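Local coordinates for 4'-phospho-dehydrooxetanocin synthase (Bacillus megaterium, PDB 5UL3), which uses cobalamin, a [4Fe-4S] cluster and S-adenosylmethionine to catalyse the oxidative ring contraction of dAMP to an oxetane aldehyde in oxetanocin A biosynthesis, at residues 67-72 and 104-109; 373-378 and 414-419; 481-486 and 588-593. All blocks are in the same frame, centred on the assembly; numbering follows the deposited sequence. Where two conformers were deposited one is given.

Contact 1 (67-72 and 104-109)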
loop_
_atom_site.group_PDB
_atom_site.type_symbol
_atom_site.label_atom_id
_atom_site.label_comp_id
_atom_site.label_asym_id
_atom_site.label_seq_id
_atom_site.Cartn_x
_atom_site.Cartn_y
_atom_site.Cartn_z
ATOM N N SER A 67 -23.760 11.827 -37.441
ATOM C CA SER A 67 -23.655 12.937 -36.498
ATOM C C SER A 67 -24.997 13.605 -36.210
ATOM O O SER A 67 -25.096 14.352 -35.230
ATOM C CB SER A 67 -22.661 13.983 -37.009
ATOM O OG SER A 67 -23.212 14.755 -38.060
ATOM N N SER A 68 -26.024 13.352 -37.024
ATOM C CA SER A 68 -27.336 13.963 -36.846
ATOM C C SER A 68 -28.345 13.037 -36.178
ATOM O O SER A 68 -29.462 13.473 -35.890
ATOM C CB SER A 68 -27.894 14.426 -38.197
ATOM O OG SER A 68 -28.240 13.319 -39.012
ATOM N N LYS A 69 -27.982 11.777 -35.939
ATOM C CA LYS A 69 -28.812 10.824 -35.205
ATOM C C LYS A 69 -27.906 10.009 -34.287
ATOM O O LYS A 69 -27.161 9.148 -34.764
ATOM C CB LYS A 69 -29.577 9.914 -36.168
ATOM C CG LYS A 69 -30.776 9.217 -35.558
ATOM C CD LYS A 69 -31.646 8.587 -36.640
ATOM C CE LYS A 69 -32.890 7.941 -36.048
ATOM N NZ LYS A 69 -33.705 7.258 -37.095
ATOM N N ILE A 70 -27.978 10.278 -32.981
ATOM C CA ILE A 70 -27.138 9.629 -31.971
ATOM C C ILE A 70 -28.047 9.008 -30.913
ATOM O O ILE A 70 -28.797 9.724 -30.239
ATOM C CB ILE A 70 -26.163 10.629 -31.319
ATOM C CG1 ILE A 70 -25.201 11.209 -32.358
ATOM C CG2 ILE A 70 -25.401 9.988 -30.137
ATOM C CD1 ILE A 70 -24.376 12.361 -31.830
ATOM N N HIS A 71 -27.977 7.682 -30.762
ATOM C CA HIS A 71 -28.726 6.977 -29.726
ATOM C C HIS A 71 -27.858 6.821 -28.489
ATOM O O HIS A 71 -26.665 6.550 -28.602
ATOM C CB HIS A 71 -29.145 5.586 -30.192
ATOM C CG HIS A 71 -29.923 5.580 -31.469
ATOM N ND1 HIS A 71 -31.300 5.607 -31.502
ATOM C CD2 HIS A 71 -29.512 5.532 -32.757
ATOM C CE1 HIS A 71 -31.705 5.591 -32.760
ATOM N NE2 HIS A 71 -30.640 5.543 -33.540
ATOM N N VAL A 72 -28.469 6.951 -27.317
ATOM C CA VAL A 72 -27.749 6.822 -26.054
ATOM C C VAL A 72 -28.508 5.847 -25.165
ATOM O O VAL A 72 -29.694 6.061 -24.876
ATOM C CB VAL A 72 -27.575 8.179 -25.348
ATOM C CG1 VAL A 72 -26.607 8.041 -24.157
ATOM C CG2 VAL A 72 -27.072 9.238 -26.329
ATOM N N CYS A 104 -32.716 9.393 -28.266
ATOM C CA CYS A 104 -32.136 9.648 -29.575
ATOM C C CYS A 104 -32.028 11.159 -29.759
ATOM O O CYS A 104 -33.024 11.877 -29.618
ATOM C CB CYS A 104 -32.980 9.019 -30.683
ATOM S SG CYS A 104 -32.176 9.112 -32.272
ATOM N N PHE A 105 -30.820 11.636 -30.044
ATOM C CA PHE A 105 -30.555 13.057 -30.234
ATOM C C PHE A 105 -30.465 13.343 -31.727
ATOM O O PHE A 105 -29.638 12.751 -32.426
ATOM C CB PHE A 105 -29.270 13.479 -29.522
ATOM C CG PHE A 105 -29.409 13.523 -28.036
ATOM C CD1 PHE A 105 -30.121 14.545 -27.431
ATOM C CD2 PHE A 105 -28.857 12.525 -27.240
ATOM C CE1 PHE A 105 -30.274 14.592 -26.064
ATOM C CE2 PHE A 105 -29.019 12.563 -25.868
ATOM C CZ PHE A 105 -29.718 13.601 -25.279
ATOM N N LEU A 106 -31.316 14.249 -32.207
ATOM C CA LEU A 106 -31.482 14.511 -33.632
ATOM C C LEU A 106 -30.923 15.883 -33.982
ATOM O O LEU A 106 -31.227 16.871 -33.306
ATOM C CB LEU A 106 -32.959 14.427 -34.016
ATOM C CG LEU A 106 -33.624 13.100 -33.664
ATOM C CD1 LEU A 106 -35.142 13.207 -33.768
ATOM C CD2 LEU A 106 -33.104 12.027 -34.585
ATOM N N SER A 107 -30.105 15.934 -35.038
ATOM C CA SER A 107 -29.507 17.178 -35.525
ATOM C C SER A 107 -28.782 17.940 -34.417
ATOM O O SER A 107 -28.875 19.167 -34.309
ATOM C CB SER A 107 -30.570 18.048 -36.197
ATOM O OG SER A 107 -31.159 17.303 -37.251
ATOM N N CYS A 108 -28.030 17.204 -33.599
ATOM C CA CYS A 108 -27.245 17.778 -32.510
ATOM C C CYS A 108 -25.779 17.723 -32.928
ATOM O O CYS A 108 -25.012 16.863 -32.488
ATOM C CB CYS A 108 -27.504 17.035 -31.208
ATOM S SG CYS A 108 -29.185 17.262 -30.574
ATOM N N GLU A 109 -25.390 18.673 -33.781
ATOM C CA GLU A 109 -24.086 18.603 -34.435
ATOM C C GLU A 109 -22.942 18.640 -33.426
ATOM O O GLU A 109 -21.978 17.873 -33.544
ATOM C CB GLU A 109 -23.944 19.745 -35.443
ATOM C CG GLU A 109 -22.709 19.617 -36.330
ATOM C CD GLU A 109 -22.380 20.898 -37.076
ATOM O OE1 GLU A 109 -23.283 21.747 -37.240
ATOM O OE2 GLU A 109 -21.212 21.056 -37.491
HETATM O O HOH W 1 -27.653 14.446 -33.330
#
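I70 and F105 face each other as an antiparallel hydrogen-bonded pair, I70 N reaching F105 O at 3.0 Å and F105 N reaching I70 O at 2.8 Å, between strands whose axes run 160° apart. Beyond L106 the pairing is prolonged by S107 N, which donates to S68 O at 2.7 Å, and by a bound water that donates hydrogen bonds to S67 O and F105 O and accepts one from C108 N. On the face carrying K69, H71, C104 and L106, the C104 sulfur lies over the imidazole of H71, 3.9 Å from the ring centroid and 25° off its normal. With SG anti to the backbone N (chi1 -172°), the thiol is also brought against K69, 3.6 Å from CG. These strands are neighbours in the four-stranded antiparallel sheet of the N-terminal domain, where 102-106 is an outermost strand. Both imidazole nitrogens of H71 are engaged, ND1 with Y102 OH and NE2 with E65 OE2, which fixes the ring plane beneath the sulfur. Across the sheet, V72 CG2 meets the F105 ring at its edge, in plane, 3.8 Å from CD2. W88 and W92 make edge-to-face contacts with the same phenyl ring, while L111 of helix 109-115 touches both I70 and F105.

Contact 2 (373-378 and 414-419)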
loop_
_atom_site.group_PDB
_atom_site.type_symbol
_atom_site.label_atom_id
_atom_site.label_comp_id
_atom_site.label_asym_id
_atom_site.label_seq_id
_atom_site.Cartn_x
_atom_site.Cartn_y
_atom_site.Cartn_z
ATOM N N THR A 373 -17.915 11.137 14.377
ATOM C CA THR A 373 -18.707 9.958 14.054
ATOM C C THR A 373 -17.906 8.899 13.296
ATOM O O THR A 373 -18.510 7.999 12.699
ATOM C CB THR A 373 -19.940 10.345 13.228
ATOM O OG1 THR A 373 -19.520 10.963 12.002
ATOM C CG2 THR A 373 -20.843 11.310 13.998
ATOM N N GLU A 374 -16.576 9.003 13.290
ATOM C CA GLU A 374 -15.762 8.072 12.499
ATOM C C GLU A 374 -15.996 6.624 12.919
ATOM O O GLU A 374 -16.045 5.723 12.068
ATOM C CB GLU A 374 -14.274 8.440 12.608
ATOM C CG GLU A 374 -13.716 8.542 14.033
ATOM C CD GLU A 374 -13.745 9.972 14.570
ATOM O OE1 GLU A 374 -12.923 10.310 15.449
ATOM O OE2 GLU A 374 -14.576 10.769 14.089
ATOM N N ALA A 375 -16.142 6.374 14.225
ATOM C CA ALA A 375 -16.359 4.999 14.673
ATOM C C ALA A 375 -17.697 4.458 14.182
ATOM O O ALA A 375 -17.793 3.276 13.821
ATOM C CB ALA A 375 -16.263 4.905 16.195
ATOM N N GLN A 376 -18.742 5.305 14.139
ATOM C CA GLN A 376 -20.027 4.828 13.644
ATOM C C GLN A 376 -19.975 4.546 12.148
ATOM O O GLN A 376 -20.653 3.636 11.665
ATOM C CB GLN A 376 -21.138 5.835 13.964
ATOM C CG GLN A 376 -22.536 5.287 13.667
ATOM C CD GLN A 376 -22.837 4.031 14.470
ATOM O OE1 GLN A 376 -22.582 3.979 15.675
ATOM N NE2 GLN A 376 -23.358 3.004 13.805
ATOM N N ARG A 377 -19.175 5.308 11.401
ATOM C CA ARG A 377 -18.984 5.002 9.990
ATOM C C ARG A 377 -18.387 3.606 9.805
ATOM O O ARG A 377 -18.816 2.849 8.924
ATOM C CB ARG A 377 -18.088 6.061 9.354
ATOM C CG ARG A 377 -17.651 5.725 7.947
ATOM C CD ARG A 377 -16.921 6.878 7.291
ATOM N NE ARG A 377 -16.341 6.494 6.008
ATOM C CZ ARG A 377 -15.212 5.800 5.873
ATOM N NH1 ARG A 377 -14.533 5.395 6.952
ATOM N NH2 ARG A 377 -14.751 5.512 4.659
ATOM N N ILE A 378 -17.383 3.257 10.610
ATOM C CA ILE A 378 -16.781 1.927 10.486
ATOM C C ILE A 378 -17.802 0.851 10.849
ATOM O O ILE A 378 -17.920 -0.173 10.164
ATOM C CB ILE A 378 -15.511 1.833 11.356
ATOM C CG1 ILE A 378 -14.457 2.865 10.916
ATOM C CG2 ILE A 378 -14.932 0.397 11.322
ATOM C CD1 ILE A 378 -13.983 2.733 9.465
ATOM N N VAL A 414 -14.437 2.885 25.165
ATOM C CA VAL A 414 -15.336 1.737 25.136
ATOM C C VAL A 414 -16.064 1.652 23.795
ATOM O O VAL A 414 -16.254 0.555 23.251
ATOM C CB VAL A 414 -16.312 1.780 26.329
ATOM C CG1 VAL A 414 -17.334 0.651 26.213
ATOM C CG2 VAL A 414 -15.528 1.640 27.640
ATOM N N GLU A 415 -16.474 2.793 23.239
ATOM C CA GLU A 415 -17.076 2.778 21.907
ATOM C C GLU A 415 -16.052 2.396 20.844
ATOM O O GLU A 415 -16.403 1.762 19.842
ATOM C CB GLU A 415 -17.705 4.145 21.600
ATOM C CG GLU A 415 -18.518 4.208 20.302
ATOM C CD GLU A 415 -19.788 3.363 20.346
ATOM O OE1 GLU A 415 -20.117 2.732 19.320
ATOM O OE2 GLU A 415 -20.457 3.330 21.401
ATOM N N ARG A 416 -14.782 2.750 21.056
ATOM C CA ARG A 416 -13.728 2.334 20.144
ATOM C C ARG A 416 -13.547 0.818 20.176
ATOM O O ARG A 416 -13.389 0.183 19.124
ATOM C CB ARG A 416 -12.433 3.056 20.511
ATOM C CG ARG A 416 -11.390 3.099 19.429
ATOM C CD ARG A 416 -12.022 3.267 18.043
ATOM N NE ARG A 416 -12.512 4.616 17.774
ATOM C CZ ARG A 416 -11.799 5.565 17.172
ATOM N NH1 ARG A 416 -10.552 5.333 16.796
ATOM N NH2 ARG A 416 -12.331 6.751 16.944
ATOM N N LEU A 417 -13.582 0.218 21.373
ATOM C CA LEU A 417 -13.484 -1.239 21.473
ATOM C C LEU A 417 -14.654 -1.915 20.767
ATOM O O LEU A 417 -14.469 -2.913 20.058
ATOM C CB LEU A 417 -13.419 -1.663 22.941
ATOM C CG LEU A 417 -13.329 -3.169 23.172
ATOM C CD1 LEU A 417 -12.028 -3.710 22.598
ATOM C CD2 LEU A 417 -13.436 -3.461 24.668
ATOM N N LYS A 418 -15.866 -1.370 20.927
ATOM C CA LYS A 418 -17.008 -1.900 20.183
ATOM C C LYS A 418 -16.765 -1.851 18.676
ATOM O O LYS A 418 -17.052 -2.817 17.958
ATOM C CB LYS A 418 -18.279 -1.128 20.541
ATOM C CG LYS A 418 -19.471 -1.517 19.674
ATOM C CD LYS A 418 -20.767 -0.803 20.116
ATOM C CE LYS A 418 -21.939 -1.230 19.226
ATOM N NZ LYS A 418 -23.141 -0.339 19.371
ATOM N N MET A 419 -16.233 -0.735 18.178
ATOM C CA MET A 419 -15.949 -0.614 16.748
ATOM C C MET A 419 -14.945 -1.668 16.296
ATOM O O MET A 419 -15.131 -2.323 15.260
ATOM C CB MET A 419 -15.422 0.794 16.433
ATOM C CG MET A 419 -15.190 1.061 14.933
ATOM S SD MET A 419 -13.831 2.240 14.701
ATOM C CE MET A 419 -12.467 1.202 15.198
HETATM O O HOH W 2 -11.274 9.125 16.785
HETATM O O HOH W 3 -22.347 1.999 18.414
#
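M419 reaches across to A375 and I378 with its thioether. Its CG stands anti to the backbone N (chi1 -176°), and the chain then bends at chi2 and chi3, which lays the thioether against its neighbours: CG lies 3.6 Å from A375 O and 3.7 Å from I378 CB, while SD rests 3.9 Å from A375 CB. The small methyl of A375 is consistent with the close backbones here, the A375 and M419 CA atoms being 6.0 Å apart. The segment axes approach to 9.6 Å at an angle of 20°, so the helices run nearly parallel, as expected of successive outer helices in the partial TIM barrel of the radical SAM domain; strand 393-398 follows the first and precedes the second. R416 leaves its helix with CG anti to N, then folds back at its second and third torsions, carrying its guanidinium past A375 toward E374. There the carboxylate and guanidinium planes are 71° apart, and OE1 lies at the guanidinium edge, in plane, but 3.9 Å from NH2: a long salt bridge. A water modelled between them is implausibly close to both, so that bridge is doubtful. Each group has a firmer partner elsewhere, E374 OE2 taking the L369 amide and R416 NH1 the S402 carbonyl.

Contact 3 (481-486 and 588-593). With EDO (1,2-ethanediol), chain Q.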
loop_
_atom_site.group_PDB
_atom_site.type_symbol
_atom_site.label_atom_id
_atom_site.label_comp_id
_atom_site.label_asym_id
_atom_site.label_seq_id
_atom_site.Cartn_x
_atom_site.Cartn_y
_atom_site.Cartn_z
ATOM N N LYS A 481 20.906 9.063 21.358
ATOM C CA LYS A 481 22.138 9.240 22.118
ATOM C C LYS A 481 22.154 8.240 23.261
ATOM O O LYS A 481 21.228 8.216 24.082
ATOM C CB LYS A 481 22.251 10.672 22.642
ATOM C CG LYS A 481 22.530 11.688 21.549
ATOM C CD LYS A 481 22.823 13.075 22.108
ATOM C CE LYS A 481 23.254 14.011 20.990
ATOM N NZ LYS A 481 23.501 15.390 21.491
ATOM N N GLY A 482 23.205 7.434 23.317
ATOM C CA GLY A 482 23.350 6.434 24.356
ATOM C C GLY A 482 22.498 5.211 24.084
ATOM O O GLY A 482 21.783 5.121 23.087
ATOM N N LEU A 483 22.557 4.262 25.016
ATOM C CA LEU A 483 21.904 2.968 24.872
ATOM C C LEU A 483 20.558 2.873 25.585
ATOM O O LEU A 483 19.875 1.850 25.442
ATOM C CB LEU A 483 22.834 1.857 25.386
ATOM C CG LEU A 483 24.165 1.683 24.648
ATOM C CD1 LEU A 483 25.093 0.712 25.386
ATOM C CD2 LEU A 483 23.943 1.209 23.214
ATOM N N ASP A 484 20.150 3.907 26.333
ATOM C CA ASP A 484 18.941 3.817 27.157
ATOM C C ASP A 484 17.710 3.461 26.324
ATOM O O ASP A 484 16.892 2.631 26.734
ATOM C CB ASP A 484 18.687 5.136 27.894
ATOM C CG ASP A 484 19.588 5.323 29.098
ATOM O OD1 ASP A 484 20.366 4.399 29.414
ATOM O OD2 ASP A 484 19.506 6.402 29.726
ATOM N N ASN A 485 17.531 4.124 25.177
ATOM C CA ASN A 485 16.342 3.854 24.363
ATOM C C ASN A 485 16.338 2.425 23.823
ATOM O O ASN A 485 15.262 1.829 23.674
ATOM C CB ASN A 485 16.243 4.827 23.188
ATOM C CG ASN A 485 15.958 6.264 23.616
ATOM O OD1 ASN A 485 15.975 7.157 22.790
ATOM N ND2 ASN A 485 15.723 6.488 24.903
ATOM N N LEU A 486 17.512 1.861 23.524
ATOM C CA LEU A 486 17.542 0.465 23.080
ATOM C C LEU A 486 17.138 -0.468 24.209
ATOM O O LEU A 486 16.374 -1.413 23.994
ATOM C CB LEU A 486 18.926 0.087 22.543
ATOM C CG LEU A 486 19.486 0.886 21.354
ATOM C CD1 LEU A 486 20.887 0.405 21.010
ATOM C CD2 LEU A 486 18.556 0.841 20.112
ATOM N N LYS A 588 28.161 7.173 17.583
ATOM C CA LYS A 588 28.896 6.188 16.782
ATOM C C LYS A 588 28.654 4.758 17.244
ATOM O O LYS A 588 28.658 3.837 16.421
ATOM C CB LYS A 588 30.399 6.470 16.816
ATOM C CG LYS A 588 30.878 7.613 15.932
ATOM C CD LYS A 588 32.396 7.525 15.734
ATOM C CE LYS A 588 32.974 8.799 15.132
ATOM N NZ LYS A 588 32.948 9.935 16.098
ATOM N N THR A 589 28.478 4.544 18.550
ATOM C CA THR A 589 28.168 3.205 19.039
ATOM C C THR A 589 26.842 2.715 18.463
ATOM O O THR A 589 26.756 1.608 17.909
ATOM C CB THR A 589 28.116 3.196 20.567
ATOM O OG1 THR A 589 29.358 3.686 21.097
ATOM C CG2 THR A 589 27.900 1.791 21.073
ATOM N N ASN A 590 25.804 3.542 18.579
ATOM C CA ASN A 590 24.506 3.195 18.001
ATOM C C ASN A 590 24.605 2.963 16.499
ATOM O O ASN A 590 24.025 2.002 15.974
ATOM C CB ASN A 590 23.490 4.279 18.337
ATOM C CG ASN A 590 23.119 4.274 19.803
ATOM O OD1 ASN A 590 23.397 3.305 20.504
ATOM N ND2 ASN A 590 22.484 5.344 20.274
ATOM N N GLY A 591 25.358 3.808 15.787
ATOM C CA GLY A 591 25.614 3.544 14.374
ATOM C C GLY A 591 26.297 2.210 14.124
ATOM O O GLY A 591 25.973 1.496 13.164
ATOM N N ASN A 592 27.264 1.855 14.974
ATOM C CA ASN A 592 27.930 0.564 14.832
ATOM C C ASN A 592 26.978 -0.590 15.122
ATOM O O ASN A 592 27.054 -1.638 14.474
ATOM C CB ASN A 592 29.148 0.482 15.759
ATOM C CG ASN A 592 30.257 1.427 15.355
ATOM O OD1 ASN A 592 30.282 1.935 14.234
ATOM N ND2 ASN A 592 31.195 1.660 16.273
ATOM N N LEU A 593 26.089 -0.420 16.099
ATOM C CA LEU A 593 25.129 -1.469 16.418
ATOM C C LEU A 593 24.121 -1.651 15.286
ATOM O O LEU A 593 23.762 -2.784 14.937
ATOM C CB LEU A 593 24.414 -1.136 17.720
ATOM C CG LEU A 593 25.206 -1.277 19.015
ATOM C CD1 LEU A 593 24.386 -0.635 20.128
ATOM C CD2 LEU A 593 25.477 -2.732 19.309
HETATM C C1 EDO Q . 33.736 4.272 18.957
HETATM O O1 EDO Q . 33.638 4.793 17.626
HETATM C C2 EDO Q . 32.418 3.608 19.330
HETATM O O2 EDO Q . 32.265 3.575 20.751
#
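N590 sets its CG anti to the carbonyl carbon (chi1 -71°), and a small second torsion turns ND2 to G482 O, while L483, L486 and L593 take the same first-torsion setting and direct their methyl ends to this side chain or to one another. The contact joins the radical SAM domain, at the loop leading into helix 484-493, to the first turns of the long helix 588-617, probably part of the C-terminal helix bundle. The side-chain hydrogen bond is nearly straight, ND2 to G482 O being 2.9 Å with 170° at the hydrogen. The acceptor lies in the plane of the N590 amide, yet the donor sits 40° out of the carbonyl plane of G482, so it does not follow a lone pair. ND2 also gives a hydrogen bond to M480 O, and two carbonyls of one loop thus grip a single buried amide nitrogen and fix its rotation. G482 has a positive phi, a backbone setting that favours glycine, and its own N is bonded to D587 OD2, just ahead of the helix. Next to the amide the leucines close up: L483 and L593 cross at about a right angle, and L486 and L593 obliquely, with L648 of helix 620-648 touching L483 and L593. On T589, OG1 hydrogen-bonds O2 of an ethanediol, probably from the crystallisation liquor. The tightest leucine approach is L483 CD2 to L593 CD1, 3.6 Å.

Overall arrangement
From the N terminus the three contacts follow in series; none nests within or crosses another. Contact 1 closes a loop of 31 residues, including helix 83-88, and completes the edge of the N-terminal sheet. Contact 2 closes a 35-residue excursion through strand 393-398, uniting two helices of the radical SAM domain; the R416 side chain lies about 12 Å from the iron-sulfur cluster. Contact 3 spans 101 residues and links the helix following strand 470-473 to the C-terminal helices. Centres of contacts 1 and 3 are 75 Å apart, on opposite sides of the chain's centre; contact 2 lies about 52 Å and 40 Å from them, centre to centre.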